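Local coordinates for protein rhodopsin (Rubrobacter xylanophilus, PDB 6KFQ) that captures light with a covalently bound retinal and pumps protons across the membrane of a thermophilic bacterium, at residues Trp5-Phe10 / Val51-Ser56; Thr40-Ala45 / Ala208-Gly213; Ile176-Val181 / Phe199-Leu204. All coordinates share one frame; numbering follows the deposited sequence.

Interaction 1: residues Trp5-Phe10 / Val51-Ser56; sequences WLWIGF and VMATGS. With MPG ([(Z)-octadec-9-enyl] (2R)-2,3-bis(oxidanyl)propanoate), chain Q.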
loop_
_atom_site.group_PDB
_atom_site.type_symbol
_atom_site.label_atom_id
_atom_site.label_comp_id
_atom_site.label_asym_id
_atom_site.label_seq_id
_atom_site.Cartn_x
_atom_site.Cartn_y
_atom_site.Cartn_z
ATOM N N TRP A 5 -9.197 14.172 -9.231
ATOM C CA TRP A 5 -8.942 13.006 -8.387
ATOM C C TRP A 5 -7.595 13.101 -7.687
ATOM O O TRP A 5 -7.443 12.592 -6.570
ATOM C CB TRP A 5 -9.032 11.726 -9.221
ATOM C CG TRP A 5 -10.198 11.729 -10.169
ATOM C CD1 TRP A 5 -10.166 11.488 -11.516
ATOM C CD2 TRP A 5 -11.568 11.995 -9.844
ATOM N NE1 TRP A 5 -11.428 11.582 -12.042
ATOM C CE2 TRP A 5 -12.308 11.897 -11.042
ATOM C CE3 TRP A 5 -12.242 12.312 -8.662
ATOM C CZ2 TRP A 5 -13.682 12.106 -11.088
ATOM C CZ3 TRP A 5 -13.613 12.515 -8.711
ATOM C CH2 TRP A 5 -14.313 12.416 -9.914
ATOM N N LEU A 6 -6.608 13.743 -8.311
ATOM C CA LEU A 6 -5.312 13.893 -7.654
ATOM C C LEU A 6 -5.399 14.853 -6.470
ATOM O O LEU A 6 -4.731 14.656 -5.449
ATOM C CB LEU A 6 -4.268 14.367 -8.665
ATOM C CG LEU A 6 -3.984 13.366 -9.798
ATOM C CD1 LEU A 6 -3.155 14.025 -10.900
ATOM C CD2 LEU A 6 -3.283 12.111 -9.261
ATOM N N TRP A 7 -6.212 15.901 -6.585
ATOM C CA TRP A 7 -6.350 16.828 -5.459
ATOM C C TRP A 7 -7.126 16.193 -4.313
ATOM O O TRP A 7 -6.792 16.395 -3.139
ATOM C CB TRP A 7 -7.030 18.118 -5.914
ATOM C CG TRP A 7 -6.083 19.091 -6.522
ATOM C CD1 TRP A 7 -6.084 19.541 -7.814
ATOM C CD2 TRP A 7 -4.985 19.747 -5.869
ATOM N NE1 TRP A 7 -5.057 20.432 -8.003
ATOM C CE2 TRP A 7 -4.367 20.578 -6.829
ATOM C CE3 TRP A 7 -4.460 19.704 -4.577
ATOM C CZ2 TRP A 7 -3.259 21.367 -6.533
ATOM C CZ3 TRP A 7 -3.358 20.489 -4.281
ATOM C CH2 TRP A 7 -2.769 21.315 -5.255
ATOM N N ILE A 8 -8.165 15.420 -4.635
ATOM C CA ILE A 8 -8.879 14.675 -3.606
ATOM C C ILE A 8 -7.942 13.685 -2.931
ATOM O O ILE A 8 -7.944 13.546 -1.703
ATOM C CB ILE A 8 -10.103 13.966 -4.212
ATOM C CG1 ILE A 8 -11.190 14.973 -4.591
ATOM C CG2 ILE A 8 -10.644 12.905 -3.236
ATOM C CD1 ILE A 8 -12.270 14.343 -5.456
ATOM N N GLY A 9 -7.134 12.975 -3.719
ATOM C CA GLY A 9 -6.156 12.079 -3.129
ATOM C C GLY A 9 -5.231 12.793 -2.163
ATOM O O GLY A 9 -4.977 12.314 -1.054
ATOM N N PHE A 10 -4.729 13.960 -2.566
ATOM C CA PHE A 10 -3.864 14.740 -1.686
ATOM C C PHE A 10 -4.563 15.079 -0.375
ATOM O O PHE A 10 -4.042 14.805 0.711
ATOM C CB PHE A 10 -3.422 16.027 -2.381
ATOM C CG PHE A 10 -2.731 16.987 -1.456
ATOM C CD1 PHE A 10 -1.513 16.648 -0.878
ATOM C CD2 PHE A 10 -3.300 18.208 -1.146
ATOM C CE1 PHE A 10 -0.871 17.527 -0.019
ATOM C CE2 PHE A 10 -2.663 19.093 -0.287
ATOM C CZ PHE A 10 -1.452 18.750 0.281
ATOM N N VAL A 51 2.565 16.126 -5.642
ATOM C CA VAL A 51 3.451 16.207 -6.800
ATOM C C VAL A 51 2.663 15.985 -8.084
ATOM O O VAL A 51 2.735 16.787 -9.024
ATOM C CB VAL A 51 4.611 15.204 -6.661
ATOM C CG1 VAL A 51 5.390 15.113 -7.963
ATOM C CG2 VAL A 51 5.536 15.628 -5.528
ATOM N N MET A 52 1.877 14.909 -8.136
ATOM C CA MET A 52 1.084 14.642 -9.330
ATOM C C MET A 52 0.010 15.706 -9.546
ATOM O O MET A 52 -0.254 16.096 -10.690
ATOM C CB MET A 52 0.459 13.256 -9.240
ATOM C CG MET A 52 1.503 12.138 -9.159
ATOM S SD MET A 52 0.703 10.531 -9.302
ATOM C CE MET A 52 0.061 10.290 -7.648
ATOM N N ALA A 53 -0.622 16.182 -8.466
ATOM C CA ALA A 53 -1.687 17.177 -8.603
ATOM C C ALA A 53 -1.167 18.486 -9.173
ATOM O O ALA A 53 -1.879 19.161 -9.925
ATOM C CB ALA A 53 -2.359 17.444 -7.254
ATOM N N THR A 54 0.066 18.862 -8.840
ATOM C CA THR A 54 0.646 20.101 -9.343
ATOM C C THR A 54 1.358 19.917 -10.679
ATOM O O THR A 54 2.036 20.840 -11.139
ATOM C CB THR A 54 1.607 20.694 -8.310
ATOM O OG1 THR A 54 2.611 19.730 -7.974
ATOM C CG2 THR A 54 0.846 21.080 -7.044
ATOM N N GLY A 55 1.224 18.748 -11.304
ATOM C CA GLY A 55 1.730 18.534 -12.645
ATOM C C GLY A 55 3.151 18.026 -12.756
ATOM O O GLY A 55 3.686 17.993 -13.869
ATOM N N SER A 56 3.779 17.619 -11.653
ATOM C CA SER A 56 5.187 17.232 -11.660
ATOM C C SER A 56 5.397 15.736 -11.463
ATOM O O SER A 56 6.526 15.310 -11.199
ATOM C CB SER A 56 5.952 17.998 -10.581
ATOM O OG SER A 56 5.882 19.396 -10.806
HETATM C C7 MPG Q . -12.165 14.411 -18.906
HETATM C C8 MPG Q . -12.831 13.070 -18.842
HETATM C C9 MPG Q . -13.774 12.910 -17.688
HETATM C C10 MPG Q . -13.720 11.958 -16.788
HETATM C C11 MPG Q . -14.692 11.707 -15.676
HETATM C C12 MPG Q . -14.311 10.545 -14.804
HETATM C C13 MPG Q . -15.334 10.205 -13.735
HETATM C C14 MPG Q . -14.945 9.048 -12.846
HETATM C C15 MPG Q . -16.002 8.644 -11.839
HETATM C C16 MPG Q . -16.313 9.681 -10.790
HETATM C C17 MPG Q . -17.345 9.253 -9.775
HETATM C C18 MPG Q . -17.529 10.214 -8.627
#
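Leu-6 and Ala-53 bring the backbones of helix 2-23 and helix 32-53 together, their CA atoms 5.0 Å apart, where the first two helices of the seven-helix rhodopsin bundle meet. The second helix stops here in a Schellman motif: Ser-56 N bonds to Val-51 O, Gly-55 N bonds to Met-52 O, and Gly-55 supplies the positive phi of 90°. With its CG anti to the carbonyl carbon (chi1 -84°), Trp-7 brings its indole under the methyl of Ala-53, a CH-pi contact with CB 3.8 Å from the centroid of the six-membered ring and 16° off its normal. Leu-6 runs across Met-52 at about a right angle; its CD1 rests 3.6 Å from Met-52 O, and its CD2 reaches Met-52 CB. Trp-5 faces helix 194-218 instead, where NE1 bonds to Ser-195 OG, the ring meets Phe-199 edge-to-face, and CH2 comes within 3.5 Å of C16 of a lipid-like MPG chain. An alanine here is likely to leave Ser-195 without this indole partner and open a gap beside Phe-199 and the MPG tail. Thr-54 OG1 bonds back to Leu-50 O, while its CG2 sits 4.0 Å from Trp-7 CH2.

Interaction 2: residues Thr40-Ala45 / Ala208-Gly213; sequences TITGIA and AKVGFG. With RET (retinal), chain R; MPG ([(Z)-octadec-9-enyl] (2R)-2,3-bis(oxidanyl)propanoate), chain K.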
loop_
_atom_site.group_PDB
_atom_site.type_symbol
_atom_site.label_atom_id
_atom_site.label_comp_id
_atom_site.label_asym_id
_atom_site.label_seq_id
_atom_site.Cartn_x
_atom_site.Cartn_y
_atom_site.Cartn_z
ATOM N N THR A 40 3.254 7.805 8.446
ATOM C CA THR A 40 4.234 7.929 7.371
ATOM C C THR A 40 3.687 7.371 6.063
ATOM O O THR A 40 3.977 7.903 4.984
ATOM C CB THR A 40 5.534 7.216 7.753
ATOM O OG1 THR A 40 6.174 7.926 8.817
ATOM C CG2 THR A 40 6.484 7.145 6.570
ATOM N N ILE A 41 2.899 6.297 6.143
ATOM C CA ILE A 41 2.267 5.740 4.948
ATOM C C ILE A 41 1.408 6.799 4.264
ATOM O O ILE A 41 1.550 7.059 3.064
ATOM C CB ILE A 41 1.446 4.492 5.313
ATOM C CG1 ILE A 41 2.385 3.330 5.663
ATOM C CG2 ILE A 41 0.485 4.111 4.177
ATOM C CD1 ILE A 41 1.701 2.151 6.337
ATOM N N THR A 42 0.522 7.446 5.025
ATOM C CA THR A 42 -0.353 8.442 4.415
ATOM C C THR A 42 0.413 9.708 4.053
ATOM O O THR A 42 0.096 10.353 3.047
ATOM C CB THR A 42 -1.526 8.763 5.340
ATOM O OG1 THR A 42 -1.042 9.080 6.654
ATOM C CG2 THR A 42 -2.495 7.579 5.407
ATOM N N GLY A 43 1.425 10.063 4.846
ATOM C CA GLY A 43 2.191 11.268 4.567
ATOM C C GLY A 43 2.962 11.174 3.264
ATOM O O GLY A 43 2.970 12.115 2.465
ATOM N N ILE A 44 3.622 10.033 3.032
ATOM C CA ILE A 44 4.311 9.817 1.762
ATOM C C ILE A 44 3.315 9.851 0.612
ATOM O O ILE A 44 3.570 10.456 -0.436
ATOM C CB ILE A 44 5.098 8.492 1.794
ATOM C CG1 ILE A 44 6.338 8.620 2.683
ATOM C CG2 ILE A 44 5.489 8.053 0.376
ATOM C CD1 ILE A 44 7.408 9.524 2.098
ATOM N N ALA A 45 2.157 9.211 0.792
ATOM C CA ALA A 45 1.128 9.259 -0.242
ATOM C C ALA A 45 0.643 10.688 -0.472
ATOM O O ALA A 45 0.403 11.093 -1.616
ATOM C CB ALA A 45 -0.035 8.339 0.138
ATOM N N ALA A 208 -6.901 1.671 1.101
ATOM C CA ALA A 208 -5.775 0.827 1.488
ATOM C C ALA A 208 -4.814 1.507 2.454
ATOM O O ALA A 208 -3.994 0.808 3.071
ATOM C CB ALA A 208 -5.017 0.372 0.228
ATOM N N LYS A 209 -4.907 2.836 2.619
ATOM C CA LYS A 209 -4.015 3.581 3.504
ATOM C C LYS A 209 -4.776 4.287 4.615
ATOM O O LYS A 209 -4.480 4.056 5.792
ATOM C CB LYS A 209 -3.178 4.598 2.708
ATOM C CG LYS A 209 -2.168 3.951 1.733
ATOM C CD LYS A 209 -1.284 4.975 1.021
ATOM C CE LYS A 209 -0.188 4.281 0.202
ATOM N NZ LYS A 209 -0.678 3.801 -1.118
ATOM N N VAL A 210 -5.735 5.151 4.282
ATOM C CA VAL A 210 -6.489 5.832 5.330
ATOM C C VAL A 210 -7.501 4.891 5.962
ATOM O O VAL A 210 -7.658 4.875 7.183
ATOM C CB VAL A 210 -7.165 7.096 4.770
ATOM C CG1 VAL A 210 -8.049 7.743 5.858
ATOM C CG2 VAL A 210 -6.115 8.080 4.296
ATOM N N GLY A 211 -8.198 4.090 5.152
ATOM C CA GLY A 211 -9.113 3.115 5.723
ATOM C C GLY A 211 -8.386 2.091 6.574
ATOM O O GLY A 211 -8.757 1.838 7.723
ATOM N N PHE A 212 -7.341 1.481 6.005
ATOM C CA PHE A 212 -6.442 0.609 6.756
ATOM C C PHE A 212 -5.987 1.267 8.055
ATOM O O PHE A 212 -6.159 0.705 9.144
ATOM C CB PHE A 212 -5.258 0.253 5.839
ATOM C CG PHE A 212 -4.237 -0.699 6.421
ATOM C CD1 PHE A 212 -3.254 -0.238 7.281
ATOM C CD2 PHE A 212 -4.191 -2.027 6.006
ATOM C CE1 PHE A 212 -2.285 -1.100 7.779
ATOM C CE2 PHE A 212 -3.206 -2.895 6.486
ATOM C CZ PHE A 212 -2.266 -2.432 7.374
ATOM N N GLY A 213 -5.439 2.484 7.967
ATOM C CA GLY A 213 -4.859 3.106 9.141
ATOM C C GLY A 213 -5.882 3.469 10.197
ATOM O O GLY A 213 -5.603 3.369 11.394
HETATM C C1 RET R . 1.062 -3.266 -10.401
HETATM C C2 RET R . 1.243 -3.589 -11.891
HETATM C C3 RET R . 1.959 -4.891 -12.180
HETATM C C4 RET R . 1.271 -6.060 -11.503
HETATM C C5 RET R . 0.815 -5.770 -10.090
HETATM C C6 RET R . 0.804 -4.533 -9.560
HETATM C C7 RET R . 0.344 -4.343 -8.192
HETATM C C8 RET R . 0.358 -3.238 -7.398
HETATM C C9 RET R . -0.117 -3.077 -6.042
HETATM C C10 RET R . -0.176 -1.837 -5.524
HETATM C C11 RET R . -0.606 -1.452 -4.211
HETATM C C12 RET R . -0.572 -0.177 -3.835
HETATM C C13 RET R . -0.951 0.364 -2.551
HETATM C C14 RET R . -0.735 1.680 -2.313
HETATM C C15 RET R . -1.000 2.409 -1.105
HETATM C C16 RET R . 2.335 -2.550 -9.927
HETATM C C17 RET R . -0.117 -2.276 -10.346
HETATM C C18 RET R . 0.563 -7.026 -9.301
HETATM C C19 RET R . -0.549 -4.298 -5.280
HETATM C C20 RET R . -1.532 -0.573 -1.530
HETATM C C15 MPG K . -12.332 1.897 6.890
HETATM C C16 MPG K . -13.153 1.227 5.818
HETATM C C17 MPG K . -12.357 0.489 4.778
HETATM C C18 MPG K . -13.215 -0.125 3.697
#
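The retinal attachment site of this microbial rhodopsin lies at the contact of Lys-209 with Ile-41 and Ala-45, where helix 194-218 packs against helix 32-53. Their short segments run nearly antiparallel, at 156°, with axes 9.4 Å apart. Segment 208-213 of the former helix carries a wider, pi-type turn at Ala-208 to Gly-211, right at the lysine, as in bacteriorhodopsin; regular bonding is back with Gly-213 N, which reaches Lys-209 O.

Lys-209 NZ is joined covalently to C15 of retinal, 1.4 Å away, the Schiff-base linkage of the family. The lysine leaves its helix toward helix 32-53 as an extended chain and then bends at its last torsion (chi4 81°), which turns NZ onto the polyene. Two methyl groups line the stretched part: Ile-41 CG2 touches Lys-209 CG at 3.6 Å, the side chains crossing obliquely, and the methyl of Ala-45 meets Lys-209 CD at 3.7 Å. Thr-78 of helix 70-90 and Met-13 of helix 2-23 also touch the lysine, so its aliphatic part is walled in by several helices.

Further along, Thr-42 turns its methyl, not its hydroxyl, to the partner helix. With chi1 at 51°, OG1 is tucked back toward its own helix, where it bonds to Ala-39 O, and it also bonds to Thr-17 OG1 of helix 2-23, while CG2 crosses Val-210 CG2 at about a right angle, 3.8 Å off. At the start of the pi-type turn, Ala-208 CB approaches the retinal methyl C20 at 4.0 Å. Gly-211 borders an MPG tail: its CA lies 3.6 Å from C15 of that chain, and a side chain at this position would crowd C17.

Interaction 3: residues Ile176-Val181 / Phe199-Leu204; sequences ICYPIV and FLFMVL. With RET (retinal), chain R; MPG ([(Z)-octadec-9-enyl] (2R)-2,3-bis(oxidanyl)propanoate), chain F; MPG ([(Z)-octadec-9-enyl] (2R)-2,3-bis(oxidanyl)propanoate), chain M; MPG ([(Z)-octadec-9-enyl] (2R)-2,3-bis(oxidanyl)propanoate), chain Q.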
loop_
_atom_site.group_PDB
_atom_site.type_symbol
_atom_site.label_atom_id
_atom_site.label_comp_id
_atom_site.label_asym_id
_atom_site.label_seq_id
_atom_site.Cartn_x
_atom_site.Cartn_y
_atom_site.Cartn_z
ATOM N N ILE A 176 -5.443 -6.749 -4.806
ATOM C CA ILE A 176 -5.770 -7.456 -6.037
ATOM C C ILE A 176 -6.378 -6.506 -7.068
ATOM O O ILE A 176 -6.201 -6.689 -8.279
ATOM C CB ILE A 176 -6.685 -8.643 -5.704
ATOM C CG1 ILE A 176 -5.859 -9.752 -5.042
ATOM C CG2 ILE A 176 -7.385 -9.167 -6.948
ATOM C CD1 ILE A 176 -6.696 -10.844 -4.474
ATOM N N CYS A 177 -7.056 -5.446 -6.616
ATOM C CA CYS A 177 -7.651 -4.521 -7.580
ATOM C C CYS A 177 -6.605 -3.727 -8.360
ATOM O O CYS A 177 -6.891 -3.277 -9.477
ATOM C CB CYS A 177 -8.604 -3.554 -6.870
ATOM S SG CYS A 177 -10.048 -4.390 -6.169
ATOM N N TYR A 178 -5.407 -3.522 -7.800
ATOM C CA TYR A 178 -4.447 -2.629 -8.451
ATOM C C TYR A 178 -3.987 -3.150 -9.803
ATOM O O TYR A 178 -4.008 -2.373 -10.772
ATOM C CB TYR A 178 -3.242 -2.360 -7.544
ATOM C CG TYR A 178 -3.499 -1.344 -6.457
ATOM C CD1 TYR A 178 -4.162 -1.706 -5.298
ATOM C CD2 TYR A 178 -3.053 -0.026 -6.582
ATOM C CE1 TYR A 178 -4.388 -0.783 -4.285
ATOM C CE2 TYR A 178 -3.272 0.903 -5.577
ATOM C CZ TYR A 178 -3.941 0.522 -4.436
ATOM O OH TYR A 178 -4.168 1.442 -3.430
ATOM N N PRO A 179 -3.556 -4.407 -9.949
ATOM C CA PRO A 179 -3.225 -4.894 -11.299
ATOM C C PRO A 179 -4.406 -4.870 -12.252
ATOM O O PRO A 179 -4.207 -4.701 -13.461
ATOM C CB PRO A 179 -2.721 -6.332 -11.050
ATOM C CG PRO A 179 -3.266 -6.713 -9.705
ATOM C CD PRO A 179 -3.221 -5.412 -8.915
ATOM N N ILE A 180 -5.633 -5.030 -11.748
ATOM C CA ILE A 180 -6.807 -4.932 -12.614
ATOM C C ILE A 180 -6.949 -3.513 -13.151
ATOM O O ILE A 180 -7.164 -3.303 -14.351
ATOM C CB ILE A 180 -8.069 -5.378 -11.853
ATOM C CG1 ILE A 180 -7.930 -6.838 -11.416
ATOM C CG2 ILE A 180 -9.334 -5.145 -12.702
ATOM C CD1 ILE A 180 -9.104 -7.359 -10.630
ATOM N N VAL A 181 -6.833 -2.515 -12.267
ATOM C CA VAL A 181 -6.893 -1.127 -12.719
ATOM C C VAL A 181 -5.788 -0.860 -13.737
ATOM O O VAL A 181 -6.019 -0.259 -14.792
ATOM C CB VAL A 181 -6.795 -0.167 -11.522
ATOM C CG1 VAL A 181 -6.676 1.260 -12.028
ATOM C CG2 VAL A 181 -8.010 -0.325 -10.610
ATOM N N PHE A 199 -8.905 8.029 -10.949
ATOM C CA PHE A 199 -9.966 7.917 -9.950
ATOM C C PHE A 199 -9.897 6.582 -9.219
ATOM O O PHE A 199 -9.966 6.527 -7.987
ATOM C CB PHE A 199 -11.331 8.079 -10.627
ATOM C CG PHE A 199 -12.494 7.789 -9.714
ATOM C CD1 PHE A 199 -12.874 8.706 -8.752
ATOM C CD2 PHE A 199 -13.194 6.594 -9.815
ATOM C CE1 PHE A 199 -13.938 8.444 -7.900
ATOM C CE2 PHE A 199 -14.264 6.328 -8.973
ATOM C CZ PHE A 199 -14.636 7.265 -8.012
ATOM N N LEU A 200 -9.769 5.490 -9.969
ATOM C CA LEU A 200 -9.787 4.173 -9.348
ATOM C C LEU A 200 -8.625 4.008 -8.379
ATOM O O LEU A 200 -8.812 3.544 -7.246
ATOM C CB LEU A 200 -9.763 3.090 -10.429
ATOM C CG LEU A 200 -11.083 3.041 -11.204
ATOM C CD1 LEU A 200 -10.991 2.098 -12.395
ATOM C CD2 LEU A 200 -12.238 2.636 -10.273
ATOM N N PHE A 201 -7.408 4.364 -8.811
ATOM C CA PHE A 201 -6.267 4.271 -7.903
ATOM C C PHE A 201 -6.458 5.179 -6.692
ATOM O O PHE A 201 -6.012 4.840 -5.588
ATOM C CB PHE A 201 -4.957 4.641 -8.615
ATOM C CG PHE A 201 -4.380 3.554 -9.481
ATOM C CD1 PHE A 201 -4.302 2.232 -9.034
ATOM C CD2 PHE A 201 -3.879 3.858 -10.737
ATOM C CE1 PHE A 201 -3.745 1.246 -9.835
ATOM C CE2 PHE A 201 -3.330 2.873 -11.551
ATOM C CZ PHE A 201 -3.265 1.563 -11.099
ATOM N N MET A 202 -7.109 6.333 -6.877
ATOM C CA MET A 202 -7.336 7.224 -5.744
ATOM C C MET A 202 -8.247 6.578 -4.710
ATOM O O MET A 202 -7.975 6.651 -3.505
ATOM C CB MET A 202 -7.915 8.561 -6.223
ATOM C CG MET A 202 -8.254 9.535 -5.086
ATOM S SD MET A 202 -9.940 9.314 -4.475
ATOM C CE MET A 202 -10.898 9.833 -5.892
ATOM N N VAL A 203 -9.333 5.934 -5.154
ATOM C CA VAL A 203 -10.231 5.276 -4.210
ATOM C C VAL A 203 -9.504 4.141 -3.506
ATOM O O VAL A 203 -9.551 4.018 -2.275
ATOM C CB VAL A 203 -11.500 4.769 -4.918
ATOM C CG1 VAL A 203 -12.368 3.981 -3.945
ATOM C CG2 VAL A 203 -12.289 5.926 -5.516
ATOM N N LEU A 204 -8.805 3.299 -4.281
ATOM C CA LEU A 204 -8.025 2.222 -3.688
ATOM C C LEU A 204 -7.004 2.760 -2.693
ATOM O O LEU A 204 -6.877 2.241 -1.578
ATOM C CB LEU A 204 -7.321 1.417 -4.795
ATOM C CG LEU A 204 -8.273 0.623 -5.688
ATOM C CD1 LEU A 204 -7.504 0.002 -6.878
ATOM C CD2 LEU A 204 -8.936 -0.470 -4.864
HETATM C C1 RET R . 1.062 -3.266 -10.401
HETATM C C2 RET R . 1.243 -3.589 -11.891
HETATM C C3 RET R . 1.959 -4.891 -12.180
HETATM C C4 RET R . 1.271 -6.060 -11.503
HETATM C C5 RET R . 0.815 -5.770 -10.090
HETATM C C6 RET R . 0.804 -4.533 -9.560
HETATM C C7 RET R . 0.344 -4.343 -8.192
HETATM C C8 RET R . 0.358 -3.238 -7.398
HETATM C C9 RET R . -0.117 -3.077 -6.042
HETATM C C10 RET R . -0.176 -1.837 -5.524
HETATM C C11 RET R . -0.606 -1.452 -4.211
HETATM C C12 RET R . -0.572 -0.177 -3.835
HETATM C C13 RET R . -0.951 0.364 -2.551
HETATM C C14 RET R . -0.735 1.680 -2.313
HETATM C C15 RET R . -1.000 2.409 -1.105
HETATM C C16 RET R . 2.335 -2.550 -9.927
HETATM C C17 RET R . -0.117 -2.276 -10.346
HETATM C C18 RET R . 0.563 -7.026 -9.301
HETATM C C19 RET R . -0.549 -4.298 -5.280
HETATM C C20 RET R . -1.532 -0.573 -1.530
HETATM C C4 MPG F . -6.825 -16.940 4.792
HETATM C C5 MPG F . -7.897 -15.908 4.538
HETATM C C6 MPG F . -7.911 -15.362 3.130
HETATM C C7 MPG F . -8.953 -14.279 2.879
HETATM C C8 MPG F . -9.046 -13.854 1.445
HETATM C C9 MPG F . -10.031 -12.756 1.189
HETATM C C10 MPG F . -10.367 -12.353 -0.010
HETATM C C11 MPG F . -9.828 -12.966 -1.265
HETATM C C12 MPG F . -10.547 -12.550 -2.510
HETATM C C13 MPG F . -10.274 -11.131 -2.980
HETATM C C14 MPG F . -11.034 -10.772 -4.235
HETATM C C15 MPG F . -10.682 -9.443 -4.860
HETATM C C16 MPG F . -11.480 -9.149 -6.106
HETATM C C17 MPG F . -11.086 -7.933 -6.901
HETATM C C18 MPG F . -11.904 -7.750 -8.158
HETATM C C8 MPG M . -9.947 -10.869 -12.207
HETATM C C9 MPG M . -9.462 -10.987 -10.795
HETATM C C10 MPG M . -9.032 -12.084 -10.226
HETATM C C11 MPG M . -8.400 -12.190 -8.874
HETATM C C12 MPG M . -9.021 -13.222 -7.981
HETATM C C13 MPG M . -7.991 -14.046 -7.228
HETATM C C14 MPG M . -8.316 -14.321 -5.782
HETATM C C15 MPG M . -7.117 -14.756 -4.975
HETATM C C16 MPG M . -7.377 -14.950 -3.503
HETATM C C17 MPG M . -6.121 -15.208 -2.710
HETATM C C18 MPG M . -6.358 -15.474 -1.244
HETATM C C7 MPG Q . -12.165 14.411 -18.906
HETATM C C8 MPG Q . -12.831 13.070 -18.842
HETATM C C9 MPG Q . -13.774 12.910 -17.688
HETATM C C10 MPG Q . -13.720 11.958 -16.788
HETATM C C11 MPG Q . -14.692 11.707 -15.676
HETATM C C12 MPG Q . -14.311 10.545 -14.804
HETATM C C13 MPG Q . -15.334 10.205 -13.735
HETATM C C14 MPG Q . -14.945 9.048 -12.846
HETATM C C15 MPG Q . -16.002 8.644 -11.839
HETATM C C16 MPG Q . -16.313 9.681 -10.790
HETATM C C17 MPG Q . -17.345 9.253 -9.775
HETATM C C18 MPG Q . -17.529 10.214 -8.627
#
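The hydroxyl of Tyr-178 is hydrogen-bonded to OD1 of Asp-205 and rests against the preceding residue, its OH 3.4 Å from Leu-204 CB. That bond fixes the far end of a ring pressed between two apolar surfaces. The retinal polyene covers one face, with C12 at 3.4 Å from Tyr-178 CE2; the opposite face takes a CH-pi contact from Leu-204 CD1, 4.1 Å from the ring centroid. Aromatic side chains packed round the polyene are familiar from the microbial rhodopsins; here Tyr-178 is one of them, and Pro-179 continues the pocket with its CB near retinal C5.

Phe-201 lies beside the tyrosine with planes at 25°, but the rings are slid apart and barely overlap; the touch is Tyr-178 CD2 to Phe-201 CD1, 3.6 Å. Val-181 lies over one face of Phe-201 in a CH-pi contact. Its CG1, anti to the backbone N (chi1 173°), stands 3.6 Å from that ring's centroid, and its CG2 meets Leu-204 CD1 tip to tip at 3.8 Å. Both methyls of Leu-204 also pack on Cys-177 CB.

The two segments run antiparallel at 172°, the first kinked at Pro-179. Trp-75 of helix 70-90 stands edge-to-face to both Tyr-178 and Phe-201, Phe-131 and Phe-138 of helix 124-153 flank helix 158-184, and Phe-199 meets helix 2-23.

In the fold
From the N terminus, interaction 1 closes first, pairing helix 2-23 with the end of helix 32-53. Interaction 2 starts at 40-45, before interaction 1 has closed, so the two cross; it then spans most of the chain to 208-213 and brings the last long transmembrane helix back to the second. Within that span sits interaction 3, a local pairing of helices 158-184 and 194-218 that follows interaction 1 in series. Interactions 2 and 3 share helix 194-218 and the retinal, touching where Ala-208 meets Tyr-178. Interaction 1 reaches interaction 3 through Trp-5 on Phe-199, beside a common MPG tail, so helices 2-23, 32-53 and 194-218 are tied to one another, with helix 158-184 joined through 194-218.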